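Local structure of De novo designed switch protein caging a hemagglutinin binder (sCageHA267_1S) (Synthetic construct, 7CBC) at residues A[255-258]-A[259-263]; A[128-131]-A[132-136]; A[294-298]-A[299-303]. The protein is a designed biosensor switch that cages a hemagglutinin-binding module beside a six-helix bundle and probably releases it when switched on. One frame throughout, in Å; residues are numbered along the deposited sequence.

Interaction 1. Residues A[255-258]-A[259-263]; sequences SKRE and SKRIV
E258 OE2 is gripped by two nitrogens of R261. R261 NE lies 3.0 Å from E258 OE2, and R261 NH2 lies 3.1 Å from the same oxygen. The guanidinium is used side-on, and both bonds end on one oxygen, which lies in its plane. The carboxylate is turned 62° from that plane. NE meets OE2 from above the carboxylate, NH2 nearly along the C-O bond. A bend at chi2 of E258 (66°) swings the carboxylate forward along the helix, toward R261. R257 O sits 3.9 Å above the centre of one guanidinium face of R261. The contact is an i to i+3 salt bridge on helix 245-268, the shortest and last helix of the six-helix bundle; this helix is probably the latch of the switch. S255 O accepts twice: S259 N is 3.0 Å from S255 O, and S259 OG is 3.1 Å from it, the two arriving from opposite faces of the carbonyl plane. S259 OG also bonds to Q34 NE2, which joins this buried serine to helix 3-46. E258 and I262 cross at about a right angle, with E258 CG 3.8 Å from I262 CD1, and both side chains touch L231 of helix 195-239.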
ATOM      1  N   SER A 255      17.728 -16.186  -3.605  1.00 48.65           N
ATOM      2  CA  SER A 255      16.575 -15.584  -2.948  1.00 46.97           C
ATOM      3  C   SER A 255      16.681 -14.068  -2.889  1.00 46.53           C
ATOM      4  O   SER A 255      15.657 -13.378  -2.950  1.00 45.18           O
ATOM      5  CB  SER A 255      16.405 -16.156  -1.542  1.00 45.74           C
ATOM      6  OG  SER A 255      15.669 -17.362  -1.583  1.00 48.05           O
ATOM      7  N   LYS A 256      17.894 -13.523  -2.771  1.00 43.92           N
ATOM      8  CA  LYS A 256      18.030 -12.071  -2.830  1.00 44.48           C
ATOM      9  C   LYS A 256      17.662 -11.541  -4.215  1.00 49.02           C
ATOM     10  O   LYS A 256      16.984 -10.511  -4.335  1.00 48.67           O
ATOM     11  CB  LYS A 256      19.446 -11.657  -2.433  1.00 47.10           C
ATOM     12  CG  LYS A 256      19.563 -10.206  -1.994  1.00 49.37           C
ATOM     13  CD  LYS A 256      20.890  -9.916  -1.300  1.00 47.06           C
ATOM     14  CE  LYS A 256      20.885  -8.509  -0.697  1.00 51.60           C
ATOM     15  NZ  LYS A 256      20.239  -8.462   0.655  1.00 47.14           N
ATOM     16  N   ARG A 257      18.060 -12.253  -5.275  1.00 50.69           N
ATOM     17  CA  ARG A 257      17.731 -11.810  -6.629  1.00 48.26           C
ATOM     18  C   ARG A 257      16.227 -11.796  -6.866  1.00 45.12           C
ATOM     19  O   ARG A 257      15.700 -10.858  -7.478  1.00 44.34           O
ATOM     20  CB  ARG A 257      18.412 -12.702  -7.667  1.00 51.31           C
ATOM     21  CG  ARG A 257      19.913 -12.495  -7.813  1.00 52.90           C
ATOM     22  CD  ARG A 257      20.438 -13.237  -9.039  1.00 54.28           C
ATOM     23  NE  ARG A 257      19.974 -14.625  -9.105  1.00 48.35           N
ATOM     24  CZ  ARG A 257      20.632 -15.665  -8.600  1.00 52.63           C
ATOM     25  NH1 ARG A 257      21.787 -15.482  -7.969  1.00 48.42           N
ATOM     26  NH2 ARG A 257      20.129 -16.891  -8.721  1.00 49.60           N
ATOM     27  N   GLU A 258      15.515 -12.830  -6.400  1.00 42.83           N
ATOM     28  CA  GLU A 258      14.076 -12.886  -6.649  1.00 47.29           C
ATOM     29  C   GLU A 258      13.323 -11.898  -5.765  1.00 42.95           C
ATOM     30  O   GLU A 258      12.325 -11.311  -6.199  1.00 41.71           O
ATOM     31  CB  GLU A 258      13.551 -14.308  -6.448  1.00 46.12           C
ATOM     32  CG  GLU A 258      12.090 -14.531  -6.907  1.00 42.93           C
ATOM     33  CD  GLU A 258      11.887 -14.398  -8.421  1.00 45.28           C
ATOM     34  OE1 GLU A 258      10.743 -14.117  -8.846  1.00 45.82           O
ATOM     35  OE2 GLU A 258      12.865 -14.575  -9.185  1.00 45.51           O
ATOM     36  N   SER A 259      13.784 -11.698  -4.526  1.00 43.77           N
ATOM     37  CA  SER A 259      13.212 -10.649  -3.685  1.00 41.58           C
ATOM     38  C   SER A 259      13.288  -9.292  -4.372  1.00 41.62           C
ATOM     39  O   SER A 259      12.332  -8.508  -4.322  1.00 40.75           O
ATOM     40  CB  SER A 259      13.927 -10.595  -2.332  1.00 40.83           C
ATOM     41  OG  SER A 259      13.537 -11.677  -1.511  1.00 38.90           O
ATOM     42  N   LYS A 260      14.415  -8.994  -5.023  1.00 40.03           N
ATOM     43  CA  LYS A 260      14.517  -7.726  -5.732  1.00 43.23           C
ATOM     44  C   LYS A 260      13.579  -7.691  -6.931  1.00 44.93           C
ATOM     45  O   LYS A 260      12.998  -6.643  -7.231  1.00 38.65           O
ATOM     46  CB  LYS A 260      15.969  -7.468  -6.146  1.00 45.20           C
ATOM     47  CG  LYS A 260      16.946  -7.368  -4.956  1.00 43.94           C
ATOM     48  CD  LYS A 260      16.400  -6.476  -3.809  1.00 49.43           C
ATOM     49  CE  LYS A 260      16.080  -7.289  -2.527  1.00 51.64           C
ATOM     50  NZ  LYS A 260      15.318  -6.532  -1.458  1.00 42.24           N
ATOM     51  N   ARG A 261      13.378  -8.834  -7.595  1.00 39.62           N
ATOM     52  CA  ARG A 261      12.449  -8.880  -8.717  1.00 43.36           C
ATOM     53  C   ARG A 261      11.002  -8.738  -8.258  1.00 43.68           C
ATOM     54  O   ARG A 261      10.178  -8.166  -8.980  1.00 36.79           O
ATOM     55  CB  ARG A 261      12.637 -10.176  -9.503  1.00 40.41           C
ATOM     56  CG  ARG A 261      13.874 -10.156 -10.378  1.00 43.62           C
ATOM     57  CD  ARG A 261      13.832 -11.232 -11.439  1.00 45.08           C
ATOM     58  NE  ARG A 261      14.207 -12.529 -10.891  1.00 47.85           N
ATOM     59  CZ  ARG A 261      15.457 -12.973 -10.812  1.00 49.80           C
ATOM     60  NH1 ARG A 261      16.462 -12.221 -11.250  1.00 53.19           N
ATOM     61  NH2 ARG A 261      15.705 -14.164 -10.290  1.00 47.00           N
ATOM     62  N   ILE A 262      10.677  -9.258  -7.074  1.00 42.35           N
ATOM     63  CA  ILE A 262       9.327  -9.132  -6.539  1.00 36.53           C
ATOM     64  C   ILE A 262       9.048  -7.689  -6.142  1.00 40.86           C
ATOM     65  O   ILE A 262       8.030  -7.101  -6.537  1.00 37.54           O
ATOM     66  CB  ILE A 262       9.144 -10.105  -5.361  1.00 36.85           C
ATOM     67  CG1 ILE A 262       8.892 -11.524  -5.886  1.00 33.92           C
ATOM     68  CG2 ILE A 262       8.037  -9.636  -4.428  1.00 31.90           C
ATOM     69  CD1 ILE A 262       9.387 -12.631  -4.951  1.00 36.70           C
ATOM     70  N   VAL A 263       9.956  -7.091  -5.369  1.00 35.91           N
ATOM     71  CA  VAL A 263       9.835  -5.676  -5.032  1.00 33.16           C
ATOM     72  C   VAL A 263       9.735  -4.835  -6.303  1.00 41.88           C
ATOM     73  O   VAL A 263       8.916  -3.905  -6.400  1.00 34.37           O
ATOM     74  CB  VAL A 263      11.020  -5.246  -4.149  1.00 34.41           C
ATOM     75  CG1 VAL A 263      11.008  -3.751  -3.913  1.00 40.00           C
ATOM     76  CG2 VAL A 263      10.992  -5.993  -2.824  1.00 33.93           C
TER

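Interaction 2. Residues A[128-131]-A[132-136]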
ATOM      1  N   LYS A 128       4.115  -8.789  11.968  1.00 23.01           N
ATOM      2  CA  LYS A 128       3.926 -10.134  12.495  1.00 25.43           C
ATOM      3  C   LYS A 128       4.778 -11.151  11.744  1.00 31.08           C
ATOM      4  O   LYS A 128       5.394 -12.023  12.366  1.00 32.15           O
ATOM      5  CB  LYS A 128       2.455 -10.534  12.449  1.00 25.17           C
ATOM      6  CG  LYS A 128       1.576  -9.765  13.429  1.00 29.46           C
ATOM      7  CD  LYS A 128       0.142 -10.243  13.341  1.00 34.32           C
ATOM      8  CE  LYS A 128      -0.787  -9.405  14.190  1.00 38.52           C
ATOM      9  NZ  LYS A 128      -2.160  -9.996  14.171  1.00 42.83           N
ATOM     10  N   LEU A 129       4.837 -11.052  10.413  1.00 26.34           N
ATOM     11  CA  LEU A 129       5.700 -11.955   9.664  1.00 24.42           C
ATOM     12  C   LEU A 129       7.158 -11.762  10.046  1.00 31.65           C
ATOM     13  O   LEU A 129       7.907 -12.738  10.151  1.00 26.22           O
ATOM     14  CB  LEU A 129       5.519 -11.770   8.162  1.00 27.64           C
ATOM     15  CG  LEU A 129       4.140 -12.118   7.607  1.00 29.49           C
ATOM     16  CD1 LEU A 129       4.047 -11.729   6.136  1.00 29.45           C
ATOM     17  CD2 LEU A 129       3.857 -13.598   7.788  1.00 31.15           C
ATOM     18  N   GLN A 130       7.585 -10.517  10.271  1.00 30.94           N
ATOM     19  CA  GLN A 130       8.979 -10.292  10.660  1.00 27.83           C
ATOM     20  C   GLN A 130       9.298 -10.960  11.991  1.00 32.81           C
ATOM     21  O   GLN A 130      10.281 -11.702  12.108  1.00 33.14           O
ATOM     22  CB  GLN A 130       9.280  -8.801  10.740  1.00 32.69           C
ATOM     23  CG  GLN A 130      10.760  -8.493  10.921  1.00 32.47           C
ATOM     24  CD  GLN A 130      11.547  -8.668   9.631  1.00 35.21           C
ATOM     25  OE1 GLN A 130      11.022  -9.159   8.628  1.00 33.20           O
ATOM     26  NE2 GLN A 130      12.809  -8.252   9.646  1.00 36.39           N
ATOM     27  N   GLU A 131       8.486 -10.693  13.011  1.00 32.06           N
ATOM     28  CA  GLU A 131       8.695 -11.323  14.308  1.00 35.31           C
ATOM     29  C   GLU A 131       8.684 -12.843  14.186  1.00 33.75           C
ATOM     30  O   GLU A 131       9.553 -13.533  14.742  1.00 33.33           O
ATOM     31  CB  GLU A 131       7.621 -10.825  15.272  1.00 37.91           C
ATOM     32  CG  GLU A 131       7.353 -11.736  16.457  1.00 46.82           C
ATOM     33  CD  GLU A 131       6.101 -11.317  17.205  1.00 49.04           C
ATOM     34  OE1 GLU A 131       5.214 -10.705  16.565  1.00 50.51           O
ATOM     35  OE2 GLU A 131       5.997 -11.598  18.421  1.00 57.19           O
ATOM     36  N   LEU A 132       7.723 -13.376  13.434  1.00 28.01           N
ATOM     37  CA  LEU A 132       7.706 -14.798  13.126  1.00 31.32           C
ATOM     38  C   LEU A 132       8.998 -15.231  12.460  1.00 35.39           C
ATOM     39  O   LEU A 132       9.560 -16.278  12.803  1.00 32.88           O
ATOM     40  CB  LEU A 132       6.519 -15.123  12.221  1.00 30.44           C
ATOM     41  CG  LEU A 132       6.493 -16.571  11.744  1.00 26.82           C
ATOM     42  CD1 LEU A 132       5.855 -17.425  12.813  1.00 31.91           C
ATOM     43  CD2 LEU A 132       5.725 -16.687  10.448  1.00 35.10           C
ATOM     44  N   ASN A 133       9.493 -14.442  11.504  1.00 30.15           N
ATOM     45  CA  ASN A 133      10.682 -14.870  10.776  1.00 35.06           C
ATOM     46  C   ASN A 133      11.926 -14.826  11.654  1.00 38.26           C
ATOM     47  O   ASN A 133      12.846 -15.632  11.466  1.00 35.55           O
ATOM     48  CB  ASN A 133      10.862 -14.014   9.528  1.00 34.63           C
ATOM     49  CG  ASN A 133       9.821 -14.316   8.468  1.00 36.44           C
ATOM     50  OD1 ASN A 133       9.324 -15.439   8.379  1.00 31.01           O
ATOM     51  ND2 ASN A 133       9.457 -13.304   7.680  1.00 36.56           N
ATOM     52  N   ILE A 134      11.976 -13.907  12.618  1.00 35.54           N
ATOM     53  CA  ILE A 134      13.116 -13.862  13.525  1.00 35.71           C
ATOM     54  C   ILE A 134      13.066 -15.037  14.494  1.00 37.24           C
ATOM     55  O   ILE A 134      14.072 -15.717  14.733  1.00 35.44           O
ATOM     56  CB  ILE A 134      13.141 -12.524  14.273  1.00 34.27           C
ATOM     57  CG1 ILE A 134      13.144 -11.374  13.276  1.00 34.58           C
ATOM     58  CG2 ILE A 134      14.357 -12.460  15.175  1.00 35.18           C
ATOM     59  CD1 ILE A 134      13.093 -10.012  13.923  1.00 34.77           C
ATOM     60  N   ARG A 135      11.893 -15.272  15.086  1.00 35.57           N
ATOM     61  CA  ARG A 135      11.727 -16.371  16.023  1.00 36.32           C
ATOM     62  C   ARG A 135      12.054 -17.699  15.357  1.00 40.49           C
ATOM     63  O   ARG A 135      12.661 -18.584  15.978  1.00 38.09           O
ATOM     64  CB  ARG A 135      10.294 -16.366  16.565  1.00 39.95           C
ATOM     65  CG  ARG A 135      10.108 -17.159  17.849  1.00 49.70           C
ATOM     66  CD  ARG A 135       8.637 -17.324  18.232  1.00 49.19           C
ATOM     67  NE  ARG A 135       7.822 -16.130  17.998  1.00 50.22           N
ATOM     68  CZ  ARG A 135       6.682 -16.130  17.303  1.00 49.82           C
ATOM     69  NH1 ARG A 135       6.228 -17.262  16.774  1.00 47.49           N
ATOM     70  NH2 ARG A 135       5.995 -15.002  17.133  1.00 46.90           N
ATOM     71  N   ALA A 136      11.673 -17.844  14.085  1.00 34.16           N
ATOM     72  CA  ALA A 136      11.958 -19.067  13.345  1.00 35.60           C
ATOM     73  C   ALA A 136      13.458 -19.310  13.236  1.00 39.38           C
ATOM     74  O   ALA A 136      13.935 -20.423  13.491  1.00 33.45           O
ATOM     75  CB  ALA A 136      11.318 -19.004  11.957  1.00 38.58           C
TER
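The R135 guanidinium has the L132 CA 4.3 Å above one face, offset toward the rim, and the carboxylate carbon of E131 in its plane at the edge. The two side chains run alongside each other in the same direction; their carboxylate and guanidinium planes are 79° apart. R135 NH2 is 3.6 Å from E131 OE2, a long salt bridge. The same NH2 is as close to the aliphatic part of the glutamate, 3.6 Å from E131 CG. A bend at chi3 (-40°) turns the arginine head back along the helix to meet its partner. Both residues are exposed, so this is an i to i+4 ion pair on the surface of helix 99-142.

The other side of the helix is buried. N133 is a buried polar residue hydrogen-bonded between bundle helices. N133 ND2 lies 3.0 Å from L129 O, but at a poor angle for a bond, and the amide turns instead to Q229, whose OE1 accepts from ND2. L129 O is taken by the backbone N of N133, at 2.7 Å. A leucine in place of N133 would probably leave Q229 OE1 without this donor, at a position that is buried on the N133 side. Further round, I134 CD1 is 4.1 Å from Q130 CG. L129 and L132 just meet, with 4.5 Å between L129 CD2 and L132 CD2.

These buried groups face other helices of the bundle. L129 and L132 pack on helix 146-190, with S160 common to both. N133 and L129 turn to helix 195-239, the asparagine touching N232 as well. Q130 NE2 bonds to S64 OG of helix 50-93, and I134 lies against I57 and K61 there, so the polar and apolar links share one helix interface.

Interaction 3. Residues A[294-298]-A[299-303]; sequences ELLKN and AGCSE
C301 SG stands anti to its carbonyl carbon and beside its backbone N (chi1 -65°), and this sets it 3.9 Å from L296 CB. Between them the chain turns back at G300, whose phi of 66° makes it the C-prime residue of a Schellman motif that ends helix 289-298. C301 N bonds to L296 O at 2.9 Å, and G300 N bonds to K297 O at 3.1 Å. The second bond is less direct, because its donor stands well above the carbonyl plane. A299 N reaches L295 O at 3.0 Å, the last bond of the helical pattern. C301 O takes a water proton at 2.7 Å from the water oxygen. On the outer side K297 NZ bends over to N298 OD1, 3.0 Å away. Beyond the turn S302 is the N-cap of the next helix, its OG bonded to E305 N.

C301 is disulfide-bonded to C275, which fixes the turn to helix 274-284. The L296 side chain packs against A278 of that helix and A306 and A309 of helix 303-315, within the small C-terminal domain, probably the caged binder. L295 and A299 touch T13 of helix 3-46, and R17 of that helix bonds to A299 O.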
ATOM      1  N   GLU A 294      -2.712  22.319 -13.766  1.00 35.53           N
ATOM      2  CA  GLU A 294      -2.778  22.821 -12.397  1.00 37.62           C
ATOM      3  C   GLU A 294      -3.289  21.742 -11.452  1.00 36.39           C
ATOM      4  O   GLU A 294      -2.853  21.654 -10.296  1.00 34.13           O
ATOM      5  CB  GLU A 294      -3.669  24.063 -12.328  1.00 41.39           C
ATOM      6  CG  GLU A 294      -3.555  24.838 -11.009  1.00 48.19           C
ATOM      7  CD  GLU A 294      -4.815  25.621 -10.661  1.00 50.55           C
ATOM      8  OE1 GLU A 294      -5.522  26.071 -11.593  1.00 53.38           O
ATOM      9  OE2 GLU A 294      -5.097  25.788  -9.450  1.00 49.55           O
ATOM     10  N   LEU A 295      -4.219  20.911 -11.928  1.00 33.17           N
ATOM     11  CA  LEU A 295      -4.756  19.856 -11.086  1.00 33.64           C
ATOM     12  C   LEU A 295      -3.701  18.790 -10.814  1.00 32.54           C
ATOM     13  O   LEU A 295      -3.577  18.306  -9.685  1.00 30.87           O
ATOM     14  CB  LEU A 295      -5.986  19.252 -11.752  1.00 34.46           C
ATOM     15  CG  LEU A 295      -6.664  18.036 -11.129  1.00 35.04           C
ATOM     16  CD1 LEU A 295      -7.602  18.436  -9.979  1.00 36.88           C
ATOM     17  CD2 LEU A 295      -7.437  17.308 -12.204  1.00 33.89           C
ATOM     18  N   LEU A 296      -2.924  18.426 -11.838  1.00 33.92           N
ATOM     19  CA  LEU A 296      -1.903  17.393 -11.673  1.00 33.78           C
ATOM     20  C   LEU A 296      -0.742  17.896 -10.819  1.00 34.17           C
ATOM     21  O   LEU A 296      -0.202  17.147  -9.998  1.00 35.26           O
ATOM     22  CB  LEU A 296      -1.407  16.924 -13.045  1.00 34.36           C
ATOM     23  CG  LEU A 296      -2.448  16.410 -14.051  1.00 28.38           C
ATOM     24  CD1 LEU A 296      -1.821  16.071 -15.388  1.00 35.57           C
ATOM     25  CD2 LEU A 296      -3.213  15.218 -13.535  1.00 34.11           C
ATOM     26  N   LYS A 297      -0.345  19.162 -11.000  1.00 34.36           N
ATOM     27  CA  LYS A 297       0.743  19.722 -10.201  1.00 36.91           C
ATOM     28  C   LYS A 297       0.371  19.733  -8.724  1.00 36.91           C
ATOM     29  O   LYS A 297       1.160  19.323  -7.866  1.00 34.27           O
ATOM     30  CB  LYS A 297       1.082  21.134 -10.695  1.00 38.31           C
ATOM     31  CG  LYS A 297       1.941  21.963  -9.734  1.00 37.58           C
ATOM     32  CD  LYS A 297       2.178  23.392 -10.246  1.00 44.30           C
ATOM     33  CE  LYS A 297       0.874  24.204 -10.375  1.00 41.29           C
ATOM     34  NZ  LYS A 297       0.295  24.673  -9.070  1.00 39.88           N
ATOM     35  N   ASN A 298      -0.849  20.176  -8.414  1.00 35.85           N
ATOM     36  CA  ASN A 298      -1.315  20.204  -7.032  1.00 38.00           C
ATOM     37  C   ASN A 298      -1.575  18.811  -6.484  1.00 34.21           C
ATOM     38  O   ASN A 298      -1.630  18.641  -5.261  1.00 35.90           O
ATOM     39  CB  ASN A 298      -2.593  21.040  -6.917  1.00 36.04           C
ATOM     40  CG  ASN A 298      -2.357  22.501  -7.227  1.00 38.90           C
ATOM     41  OD1 ASN A 298      -1.248  23.013  -7.057  1.00 42.54           O
ATOM     42  ND2 ASN A 298      -3.400  23.183  -7.681  1.00 46.07           N
ATOM     43  N   ALA A 299      -1.781  17.828  -7.361  1.00 32.33           N
ATOM     44  CA  ALA A 299      -1.881  16.429  -6.967  1.00 34.65           C
ATOM     45  C   ALA A 299      -0.517  15.738  -6.939  1.00 33.25           C
ATOM     46  O   ALA A 299      -0.430  14.511  -7.119  1.00 35.85           O
ATOM     47  CB  ALA A 299      -2.842  15.693  -7.898  1.00 29.38           C
ATOM     48  N   GLY A 300       0.554  16.498  -6.728  1.00 35.68           N
ATOM     49  CA  GLY A 300       1.883  15.928  -6.589  1.00 36.23           C
ATOM     50  C   GLY A 300       2.468  15.267  -7.816  1.00 37.46           C
ATOM     51  O   GLY A 300       3.453  14.534  -7.688  1.00 38.42           O
ATOM     52  N   CYS A 301       1.895  15.471  -8.999  1.00 36.89           N
ATOM     53  CA  CYS A 301       2.559  15.010 -10.211  1.00 40.50           C
ATOM     54  C   CYS A 301       3.755  15.908 -10.486  1.00 40.84           C
ATOM     55  O   CYS A 301       3.688  17.125 -10.300  1.00 35.72           O
ATOM     56  CB  CYS A 301       1.604  15.012 -11.421  1.00 39.37           C
ATOM     57  SG  CYS A 301       0.208  13.831 -11.313  1.00 37.26           S
ATOM     58  N   SER A 302       4.861  15.299 -10.909  1.00 40.39           N
ATOM     59  CA  SER A 302       6.013  16.067 -11.367  1.00 43.30           C
ATOM     60  C   SER A 302       5.630  16.906 -12.581  1.00 48.56           C
ATOM     61  O   SER A 302       4.507  16.804 -13.094  1.00 45.41           O
ATOM     62  CB  SER A 302       7.171  15.133 -11.731  1.00 44.77           C
ATOM     63  OG  SER A 302       6.826  14.320 -12.846  1.00 42.07           O
ATOM     64  N   GLU A 303       6.557  17.732 -13.066  1.00 50.67           N
ATOM     65  CA  GLU A 303       6.316  18.378 -14.349  1.00 51.30           C
ATOM     66  C   GLU A 303       6.441  17.382 -15.492  1.00 50.06           C
ATOM     67  O   GLU A 303       5.737  17.504 -16.499  1.00 50.86           O
ATOM     68  CB  GLU A 303       7.282  19.540 -14.537  1.00 59.39           C
ATOM     69  CG  GLU A 303       6.761  20.616 -15.447  1.00 60.76           C
ATOM     70  CD  GLU A 303       7.400  21.950 -15.151  1.00 71.78           C
ATOM     71  OE1 GLU A 303       6.659  22.910 -14.835  1.00 78.08           O
ATOM     72  OE2 GLU A 303       8.646  22.030 -15.222  1.00 73.24           O
TER
HETATM   73  O   HOH W   1       3.493  18.787  -8.152  1.00 37.74           O

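Interactions 1 and 2 are both turns of helices in the six-helix bundle, their centres about 19 Å apart. Each pairs a surface salt bridge with a buried side that packs on helix 195-239, but the ion pair of interaction 1 is tight and that of interaction 2 is long. Interaction 2 is the more buried, and carries buried amides that bond to neighbouring helices. Interaction 3 lies in the small C-terminal domain, about 40 Å from interaction 2 between centres. It carries no salt bridge, and depends on backbone capping and a disulfide. Helix 3-46 links interactions 1 and 3, since it touches both.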